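Long-range contacts in D-aminopeptidase (Burkholderia sp. LK4, PDB 5TZB), which probably cleaves N-terminal beta-amino acid residues from peptides, as a beta-aminopeptidase of the Ntn-hydrolase class: residues D94-E99 with P143-T148; L271-T276 with V326-N331; L286-G291 with A341-E346. All coordinates share one frame; numbering follows the deposited sequence.

Contact 1 of 3, residues D94-E99 with P143-T148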
loop_
_atom_site.group_PDB
_atom_site.type_symbol
_atom_site.label_atom_id
_atom_site.label_comp_id
_atom_site.label_asym_id
_atom_site.label_seq_id
_atom_site.Cartn_x
_atom_site.Cartn_y
_atom_site.Cartn_z
ATOM N N ASP C 94 -3.670 -15.992 -6.636
ATOM C CA ASP C 94 -3.694 -16.378 -5.235
ATOM C C ASP C 94 -2.283 -16.666 -4.729
ATOM O O ASP C 94 -1.411 -17.123 -5.483
ATOM C CB ASP C 94 -4.576 -17.607 -5.055
ATOM C CG ASP C 94 -5.460 -17.528 -3.826
ATOM O OD1 ASP C 94 -5.196 -16.710 -2.928
ATOM O OD2 ASP C 94 -6.426 -18.309 -3.766
ATOM N N ALA C 95 -2.054 -16.411 -3.449
ATOM C CA ALA C 95 -0.753 -16.696 -2.846
ATOM C C ALA C 95 -0.861 -16.890 -1.329
ATOM O O ALA C 95 -1.784 -16.365 -0.694
ATOM C CB ALA C 95 0.233 -15.586 -3.165
ATOM N N THR C 96 0.060 -17.666 -0.754
ATOM C CA THR C 96 0.119 -17.798 0.705
ATOM C C THR C 96 1.426 -17.202 1.208
ATOM O O THR C 96 2.353 -16.984 0.426
ATOM C CB THR C 96 -0.028 -19.275 1.179
ATOM O OG1 THR C 96 1.056 -20.066 0.677
ATOM C CG2 THR C 96 -1.330 -19.855 0.676
ATOM N N GLY C 97 1.465 -16.849 2.491
ATOM C CA GLY C 97 2.690 -16.390 3.138
ATOM C C GLY C 97 3.112 -14.961 2.846
ATOM O O GLY C 97 4.157 -14.506 3.317
ATOM N N LEU C 98 2.306 -14.217 2.092
ATOM C CA LEU C 98 2.752 -12.886 1.687
ATOM C C LEU C 98 2.554 -11.803 2.741
ATOM O O LEU C 98 3.245 -10.780 2.711
ATOM C CB LEU C 98 2.056 -12.452 0.396
ATOM C CG LEU C 98 2.362 -13.255 -0.873
ATOM C CD1 LEU C 98 1.889 -12.491 -2.099
ATOM C CD2 LEU C 98 3.831 -13.595 -0.972
ATOM N N GLU C 99 1.619 -11.986 3.666
ATOM C CA GLU C 99 1.345 -10.892 4.606
ATOM C C GLU C 99 2.507 -10.594 5.550
ATOM O O GLU C 99 2.771 -9.423 5.844
ATOM C CB GLU C 99 0.075 -11.167 5.418
ATOM C CG GLU C 99 -1.184 -11.232 4.548
ATOM C CD GLU C 99 -1.393 -10.001 3.646
ATOM O OE1 GLU C 99 -1.012 -8.847 3.999
ATOM O OE2 GLU C 99 -1.975 -10.198 2.562
ATOM N N PRO C 143 4.438 -20.791 4.732
ATOM C CA PRO C 143 5.111 -20.951 3.429
ATOM C C PRO C 143 4.584 -20.022 2.319
ATOM O O PRO C 143 3.404 -19.660 2.297
ATOM C CB PRO C 143 4.845 -22.417 3.068
ATOM C CG PRO C 143 4.454 -23.092 4.391
ATOM C CD PRO C 143 3.755 -22.019 5.164
ATOM N N VAL C 144 5.471 -19.634 1.408
ATOM C CA VAL C 144 5.074 -18.818 0.273
ATOM C C VAL C 144 4.772 -19.716 -0.918
ATOM O O VAL C 144 5.652 -20.410 -1.423
ATOM C CB VAL C 144 6.161 -17.787 -0.116
ATOM C CG1 VAL C 144 5.753 -17.026 -1.400
ATOM C CG2 VAL C 144 6.413 -16.796 1.045
ATOM N N VAL C 145 3.518 -19.717 -1.355
ATOM C CA VAL C 145 3.124 -20.498 -2.512
ATOM C C VAL C 145 2.427 -19.553 -3.470
ATOM O O VAL C 145 1.587 -18.749 -3.051
ATOM C CB VAL C 145 2.205 -21.675 -2.148
ATOM C CG1 VAL C 145 1.854 -22.490 -3.396
ATOM C CG2 VAL C 145 2.879 -22.571 -1.122
ATOM N N MET C 146 2.828 -19.600 -4.742
ATOM C CA MET C 146 2.235 -18.753 -5.766
ATOM C C MET C 146 1.762 -19.643 -6.899
ATOM O O MET C 146 2.084 -20.830 -6.921
ATOM C CB MET C 146 3.239 -17.702 -6.232
ATOM C CG MET C 146 3.589 -16.704 -5.121
ATOM S SD MET C 146 4.820 -15.482 -5.598
ATOM C CE MET C 146 6.306 -16.479 -5.507
ATOM N N GLU C 147 0.990 -19.088 -7.836
ATOM C CA GLU C 147 0.333 -19.920 -8.828
ATOM C C GLU C 147 0.066 -19.218 -10.150
ATOM O O GLU C 147 0.041 -17.989 -10.215
ATOM C CB GLU C 147 -1.002 -20.440 -8.278
ATOM C CG GLU C 147 -1.990 -19.353 -7.846
ATOM C CD GLU C 147 -2.729 -18.683 -9.020
ATOM O OE1 GLU C 147 -2.873 -19.304 -10.100
ATOM O OE2 GLU C 147 -3.175 -17.528 -8.845
ATOM N N THR C 148 -0.136 -20.015 -11.194
ATOM C CA THR C 148 -0.785 -19.547 -12.417
ATOM C C THR C 148 -1.804 -20.627 -12.851
ATOM O O THR C 148 -1.806 -21.742 -12.321
ATOM C CB THR C 148 0.240 -19.244 -13.534
ATOM O OG1 THR C 148 1.015 -20.415 -13.791
ATOM C CG2 THR C 148 1.193 -18.103 -13.107
HETATM O O HOH W 1 0.308 -16.230 -7.404
#

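Contact 2 of 3, residues L271-T276 with V326-N331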
loop_
_atom_site.group_PDB
_atom_site.type_symbol
_atom_site.label_atom_id
_atom_site.label_comp_id
_atom_site.label_asym_id
_atom_site.label_seq_id
_atom_site.Cartn_x
_atom_site.Cartn_y
_atom_site.Cartn_z
ATOM N N LEU C 271 17.810 -4.607 2.500
ATOM C CA LEU C 271 16.819 -4.546 3.582
ATOM C C LEU C 271 15.412 -4.817 3.029
ATOM O O LEU C 271 15.216 -4.726 1.810
ATOM C CB LEU C 271 16.862 -3.175 4.261
ATOM C CG LEU C 271 18.192 -2.794 4.908
ATOM C CD1 LEU C 271 18.089 -1.425 5.546
ATOM C CD2 LEU C 271 18.594 -3.853 5.931
ATOM N N PRO C 272 14.433 -5.131 3.917
ATOM C CA PRO C 272 13.056 -5.386 3.459
ATOM C C PRO C 272 12.517 -4.306 2.505
ATOM O O PRO C 272 12.034 -4.674 1.439
ATOM C CB PRO C 272 12.260 -5.421 4.769
ATOM C CG PRO C 272 13.234 -6.020 5.733
ATOM C CD PRO C 272 14.584 -5.429 5.353
ATOM N N HIS C 273 12.669 -3.021 2.815
ATOM C CA HIS C 273 12.110 -1.985 1.942
ATOM C C HIS C 273 12.808 -1.960 0.580
ATOM O O HIS C 273 12.200 -1.570 -0.423
ATOM C CB HIS C 273 12.175 -0.601 2.614
ATOM C CG HIS C 273 13.499 0.101 2.487
ATOM N ND1 HIS C 273 14.552 -0.137 3.343
ATOM C CD2 HIS C 273 13.907 1.094 1.658
ATOM C CE1 HIS C 273 15.565 0.658 3.032
ATOM N NE2 HIS C 273 15.203 1.409 2.008
ATOM N N GLN C 274 14.058 -2.409 0.538
ATOM C CA GLN C 274 14.830 -2.441 -0.714
ATOM C C GLN C 274 14.440 -3.647 -1.569
ATOM O O GLN C 274 14.535 -3.618 -2.798
ATOM C CB GLN C 274 16.337 -2.458 -0.413
ATOM C CG GLN C 274 16.811 -1.255 0.399
ATOM C CD GLN C 274 18.326 -1.254 0.592
ATOM O OE1 GLN C 274 18.891 -2.211 1.118
ATOM N NE2 GLN C 274 18.980 -0.185 0.162
ATOM N N CYS C 275 14.046 -4.730 -0.915
ATOM C CA CYS C 275 13.527 -5.888 -1.631
ATOM C C CYS C 275 12.198 -5.556 -2.333
ATOM O O CYS C 275 11.910 -6.066 -3.414
ATOM C CB CYS C 275 13.361 -7.059 -0.673
ATOM S SG CYS C 275 14.934 -7.796 -0.083
ATOM N N THR C 276 11.385 -4.717 -1.700
ATOM C CA THR C 276 10.134 -4.244 -2.309
ATOM C C THR C 276 10.438 -3.453 -3.576
ATOM O O THR C 276 9.782 -3.625 -4.616
ATOM C CB THR C 276 9.329 -3.369 -1.331
ATOM O OG1 THR C 276 9.095 -4.118 -0.139
ATOM C CG2 THR C 276 7.965 -2.946 -1.935
ATOM N N VAL C 326 23.089 -5.383 10.644
ATOM C CA VAL C 326 22.839 -5.793 9.271
ATOM C C VAL C 326 23.450 -4.767 8.341
ATOM O O VAL C 326 23.798 -3.676 8.769
ATOM C CB VAL C 326 21.320 -5.944 8.976
ATOM C CG1 VAL C 326 20.739 -7.084 9.796
ATOM C CG2 VAL C 326 20.579 -4.630 9.254
ATOM N N LYS C 327 23.580 -5.133 7.069
ATOM C CA LYS C 327 24.116 -4.255 6.045
ATOM C C LYS C 327 23.048 -3.814 5.062
ATOM O O LYS C 327 22.118 -4.560 4.775
ATOM C CB LYS C 327 25.237 -4.942 5.275
ATOM C CG LYS C 327 26.481 -5.171 6.087
ATOM C CD LYS C 327 27.529 -5.812 5.202
ATOM C CE LYS C 327 28.763 -6.166 6.004
ATOM N NZ LYS C 327 29.751 -6.845 5.120
ATOM N N MET C 328 23.218 -2.616 4.527
ATOM C CA MET C 328 22.306 -2.106 3.527
ATOM C C MET C 328 23.083 -1.614 2.311
ATOM O O MET C 328 24.111 -0.936 2.431
ATOM C CB MET C 328 21.435 -1.003 4.122
ATOM C CG MET C 328 21.776 0.410 3.719
ATOM S SD MET C 328 20.595 1.599 4.421
ATOM C CE MET C 328 19.169 1.366 3.378
ATOM N N VAL C 329 22.600 -1.984 1.139
ATOM C CA VAL C 329 23.168 -1.476 -0.097
ATOM C C VAL C 329 22.841 0.008 -0.110
ATOM O O VAL C 329 21.707 0.391 0.163
ATOM C CB VAL C 329 22.579 -2.200 -1.356
ATOM C CG1 VAL C 329 22.995 -1.500 -2.664
ATOM C CG2 VAL C 329 23.001 -3.678 -1.384
ATOM N N ASN C 330 23.833 0.853 -0.358
ATOM C CA ASN C 330 23.582 2.284 -0.466
ATOM C C ASN C 330 22.804 2.592 -1.736
ATOM O O ASN C 330 22.992 1.914 -2.761
ATOM C CB ASN C 330 24.906 3.064 -0.410
ATOM C CG ASN C 330 25.489 3.082 1.007
ATOM O OD1 ASN C 330 24.751 3.257 1.972
ATOM N ND2 ASN C 330 26.784 2.813 1.139
ATOM N N ASN C 331 21.932 3.604 -1.672
ATOM C CA ASN C 331 20.998 3.846 -2.767
ATOM C C ASN C 331 21.696 4.242 -4.059
ATOM O O ASN C 331 21.136 4.050 -5.150
ATOM C CB ASN C 331 19.958 4.898 -2.370
ATOM C CG ASN C 331 18.912 4.353 -1.383
ATOM O OD1 ASN C 331 18.632 3.154 -1.354
ATOM N ND2 ASN C 331 18.351 5.232 -0.569
HETATM O O HOH W 2 16.594 1.782 -0.747
HETATM O O HOH W 3 16.647 3.955 1.782
#

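Contact 3 of 3, residues L286-G291 with A341-E346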
loop_
_atom_site.group_PDB
_atom_site.type_symbol
_atom_site.label_atom_id
_atom_site.label_comp_id
_atom_site.label_asym_id
_atom_site.label_seq_id
_atom_site.Cartn_x
_atom_site.Cartn_y
_atom_site.Cartn_z
ATOM N N LEU C 286 8.744 -7.622 -17.434
ATOM C CA LEU C 286 7.513 -8.169 -18.015
ATOM C C LEU C 286 6.958 -7.263 -19.114
ATOM O O LEU C 286 6.541 -7.741 -20.174
ATOM C CB LEU C 286 6.453 -8.369 -16.913
ATOM C CG LEU C 286 5.017 -8.722 -17.324
ATOM C CD1 LEU C 286 4.958 -10.048 -18.099
ATOM C CD2 LEU C 286 4.087 -8.747 -16.086
ATOM N N ALA C 287 6.971 -5.955 -18.861
ATOM C CA ALA C 287 6.451 -4.978 -19.823
ATOM C C ALA C 287 7.230 -5.023 -21.128
ATOM O O ALA C 287 6.650 -4.850 -22.194
ATOM C CB ALA C 287 6.497 -3.567 -19.249
ATOM N N ARG C 288 8.543 -5.226 -21.033
ATOM C CA ARG C 288 9.392 -5.203 -22.231
ATOM C C ARG C 288 9.172 -6.431 -23.127
ATOM O O ARG C 288 9.507 -6.400 -24.311
ATOM C CB ARG C 288 10.883 -5.020 -21.847
ATOM C CG ARG C 288 11.120 -3.587 -21.355
ATOM C CD ARG C 288 12.532 -3.172 -20.917
ATOM N NE ARG C 288 13.357 -4.210 -20.333
ATOM C CZ ARG C 288 14.394 -3.975 -19.525
ATOM N NH1 ARG C 288 15.094 -4.995 -19.040
ATOM N NH2 ARG C 288 14.715 -2.732 -19.172
ATOM N N VAL C 289 8.601 -7.503 -22.583
ATOM C CA VAL C 289 8.261 -8.675 -23.402
ATOM C C VAL C 289 6.832 -8.562 -23.973
ATOM O O VAL C 289 6.474 -9.262 -24.943
ATOM C CB VAL C 289 8.419 -9.973 -22.596
ATOM C CG1 VAL C 289 8.265 -11.205 -23.483
ATOM C CG2 VAL C 289 9.784 -9.988 -21.927
ATOM N N GLY C 290 6.024 -7.674 -23.385
ATOM C CA GLY C 290 4.688 -7.407 -23.888
ATOM C C GLY C 290 3.561 -7.732 -22.925
ATOM O O GLY C 290 2.415 -7.916 -23.349
ATOM N N GLY C 291 3.885 -7.816 -21.635
ATOM C CA GLY C 291 2.913 -8.117 -20.601
ATOM C C GLY C 291 2.463 -6.929 -19.780
ATOM O O GLY C 291 2.823 -5.779 -20.070
ATOM N N ALA C 341 17.793 -6.801 -12.394
ATOM C CA ALA C 341 16.582 -7.558 -12.141
ATOM C C ALA C 341 15.664 -7.467 -13.333
ATOM O O ALA C 341 15.084 -8.474 -13.742
ATOM C CB ALA C 341 15.859 -7.074 -10.854
ATOM N N ALA C 342 15.549 -6.265 -13.894
ATOM C CA ALA C 342 14.678 -6.056 -15.042
ATOM C C ALA C 342 15.129 -6.915 -16.213
ATOM O O ALA C 342 14.308 -7.554 -16.869
ATOM C CB ALA C 342 14.647 -4.569 -15.442
ATOM N N GLU C 343 16.439 -6.955 -16.462
ATOM C CA GLU C 343 16.983 -7.798 -17.537
ATOM C C GLU C 343 16.782 -9.289 -17.272
ATOM O O GLU C 343 16.465 -10.055 -18.202
ATOM C CB GLU C 343 18.484 -7.536 -17.740
ATOM C CG GLU C 343 18.815 -6.201 -18.395
ATOM C CD GLU C 343 20.267 -6.085 -18.848
ATOM O OE1 GLU C 343 21.030 -7.085 -18.801
ATOM O OE2 GLU C 343 20.643 -4.967 -19.260
ATOM N N ALA C 344 17.009 -9.699 -16.018
ATOM C CA ALA C 344 16.917 -11.108 -15.647
ATOM C C ALA C 344 15.502 -11.629 -15.870
ATOM O O ALA C 344 15.312 -12.728 -16.392
ATOM C CB ALA C 344 17.324 -11.297 -14.205
ATOM N N VAL C 345 14.514 -10.824 -15.482
ATOM C CA VAL C 345 13.112 -11.176 -15.676
ATOM C C VAL C 345 12.753 -11.228 -17.160
ATOM O O VAL C 345 12.084 -12.168 -17.613
ATOM C CB VAL C 345 12.187 -10.179 -14.954
ATOM C CG1 VAL C 345 10.726 -10.396 -15.371
ATOM C CG2 VAL C 345 12.362 -10.316 -13.458
ATOM N N GLU C 346 13.201 -10.229 -17.920
ATOM C CA GLU C 346 12.925 -10.206 -19.350
ATOM C C GLU C 346 13.472 -11.479 -20.018
ATOM O O GLU C 346 12.755 -12.144 -20.765
ATOM C CB GLU C 346 13.524 -8.951 -20.007
ATOM C CG GLU C 346 13.169 -8.770 -21.489
ATOM C CD GLU C 346 13.796 -7.518 -22.097
ATOM O OE1 GLU C 346 14.396 -6.733 -21.342
ATOM O OE2 GLU C 346 13.710 -7.328 -23.329
#

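Contact 1 of 3, residues D94-E99 with P143-T148
Two side chains with chi1 near +60° fasten 94-99 to 143-148, one toward each end. In Thr-96 (chi1 62°) OG1 sits between its own N and carbonyl carbon, which brings it 2.9 Å from the O of Pro-143. There it donates a hydrogen bond from above the carbonyl plane, not along a lone pair. The same hydroxyl oxygen also accepts a weak bond from the N of Val-145. Glu-147 is turned likewise at chi1 and bends again at chi2 (78°). Its carboxylate folds back onto Asp-94, where OE2 takes the backbone N at 2.7 Å through its anti lone pair, N-H...O angle 160°. OE1 of Glu-147 is held by Thr-116.

Between these ends the Thr-96 N donates to the Val-145 O at 3.0 Å. A water beside Glu-147 lies 2.7 Å from the Asp-94 O, to which it can donate, and accepts from the Glu-147 N at 3.0 Å. Residues 95-96 form a short, weakly bonded strand, outermost within this chain in a five-stranded sheet, consistent with one layer of the alpha-beta-beta-alpha sandwich of Ntn hydrolases. Thr-96, Pro-143 and Glu-147 touch helix 119-129 on one side, whereas Met-146 reaches Val-261 and Thr-263 of the other sheet.

On that inter-sheet side the Ala-95 methyl CB rests 4.0 Å from Met-146 CG. Leu-98 and Val-144 meet at about a right angle, CD2 to CG1 at 4.0 Å. The second subunit closes the outer edge: its Arg-123 forms a salt bridge with Asp-94 OD2, and its Gly-97 N bonds to Asp-94 OD1.

Contact 2 of 3, residues L271-T276 with V326-N331
Met-328 runs from the strand at 326-329 into the start of the helix at 272-276, following one leucine methyl for its whole length. CB lies 3.7 Å from Leu-271 CD1, the two side chains crossing obliquely. SD stays alongside that same methyl. The bend at chi3 (-76°) then brings the terminal CE to both His-273 and Gln-274, while it still touches Leu-271 CD1. It approaches the His-273 ring at the edge and in its plane, 3.7 Å from CE1, and comes to 3.6 Å from Gln-274 NE2.

The Gln-274 amide is gripped at both ends. NE2 donates to the Val-329 O at 2.8 Å with an N-H...O angle of 163°, the acceptor lying in the amide plane, while OE1 accepts the Leu-271 N at 3.0 Å on a lone pair in its own plane. These two bonds should fix the rotation of the amide. With Leu-271 at the N-cap and Gln-274 at N3, the second bond resembles one half of a capping box; a leucine N-cap cannot supply the reciprocal half.

NE2 thus ties the first turn of helix 272-289 to strand 323-329, with OE1 holding the amide in place; the axes of the short segments pass 9.6 Å apart at 32°. Val-326, two residues earlier in the strand, adds an apolar contact, its CG2 lying 3.9 Å from Leu-271 CD2, and Phe-83 touches both residues.

Two waters extend the polar side. One joins His-273 NE2, weakly, with Gln-274 NE2 and Asn-331 OD1; the other lies between His-273 NE2 and Asn-331 ND2. A calcium ion is bound close to the His-273 side chain. Residues 326-329 also pair in an antiparallel ladder with a strand of the third subunit, so the sheet continues across that interface.

Contact 3 of 3, residues L286-G291 with A341-E346
Arg-288 and Glu-346 form a salt bridge that converges on a single oxygen. Glu-346 OE1 stands 2.9 Å from Arg-288 NE and 3.0 Å from Arg-288 NH1. It lies near the guanidinium plane at the edge, so it receives a forked pair of bonds, both weak because their N-H vectors point to either side of the acceptor. The carboxylate is turned 53° from the guanidinium, unlike a coplanar, two-oxygen pairing.

The torsions account for this approach. Glu-346 sends CG anti to its N (chi1 -174°) and continues extended, whereas the arginine bends at chi3 (-31°), so that the two chains cross at about a right angle. Arg-288 CB also lies 3.8 Å from Glu-346 CD.

NH1 reaches one turn back along the helix of Glu-346, 3.4 Å from Ala-342 C and 3.7 Å from Ala-342 CB. Glu-343 CA meets the guanidinium edge in plane; the carboxylate of that residue turns instead to Arg-203.

Here the C-terminal end of helix 272-289 meets helix 331-355 in a helical layer over the sheet, as in the alpha-beta-beta-alpha sandwich: Leu-286 packs on Ile-260 and Val-345 on Val-262. A Schellman motif ends the first helix, with Gly-290 at positive phi. The Gly-291 N donates to the Leu-286 O at 3.0 Å, and a weak bond runs from the Gly-290 N to the Ala-287 O.

Outward from the ion pair, Val-289 CG2 presses on Glu-346 CG at 3.6 Å, the side chains crossing at a slant. Val-345 CG1 fills in against the Leu-286 N at 4.0 Å. The Arg-288 O is buried here and finds no polar partner in the model. Arg-288 NE of the fourth subunit donates to the Ala-287 O.

Contacts 2 and 3 use opposite ends of helix 272-289, and their second segments lie on strand 323-329 and helix 331-355, which follow one another in the chain; their centres are 22 Å apart. Contact 1 precedes both in the chain and lies in the five-stranded sheet, with centres 23 Å from contact 2 and 21 Å from contact 3. No two contacts touch, the nearest atoms being about 8 to 10 Å apart. Strand 260-266 lies between contacts 1 and 3: Met-146 touches its Val-261 and Thr-263, Leu-286 and Val-345 its Ile-260 and Val-262. The calcium ion lies beside contact 2, about 3 Å from the His-273 side chain. Each contact also adjoins another subunit of the tetramer.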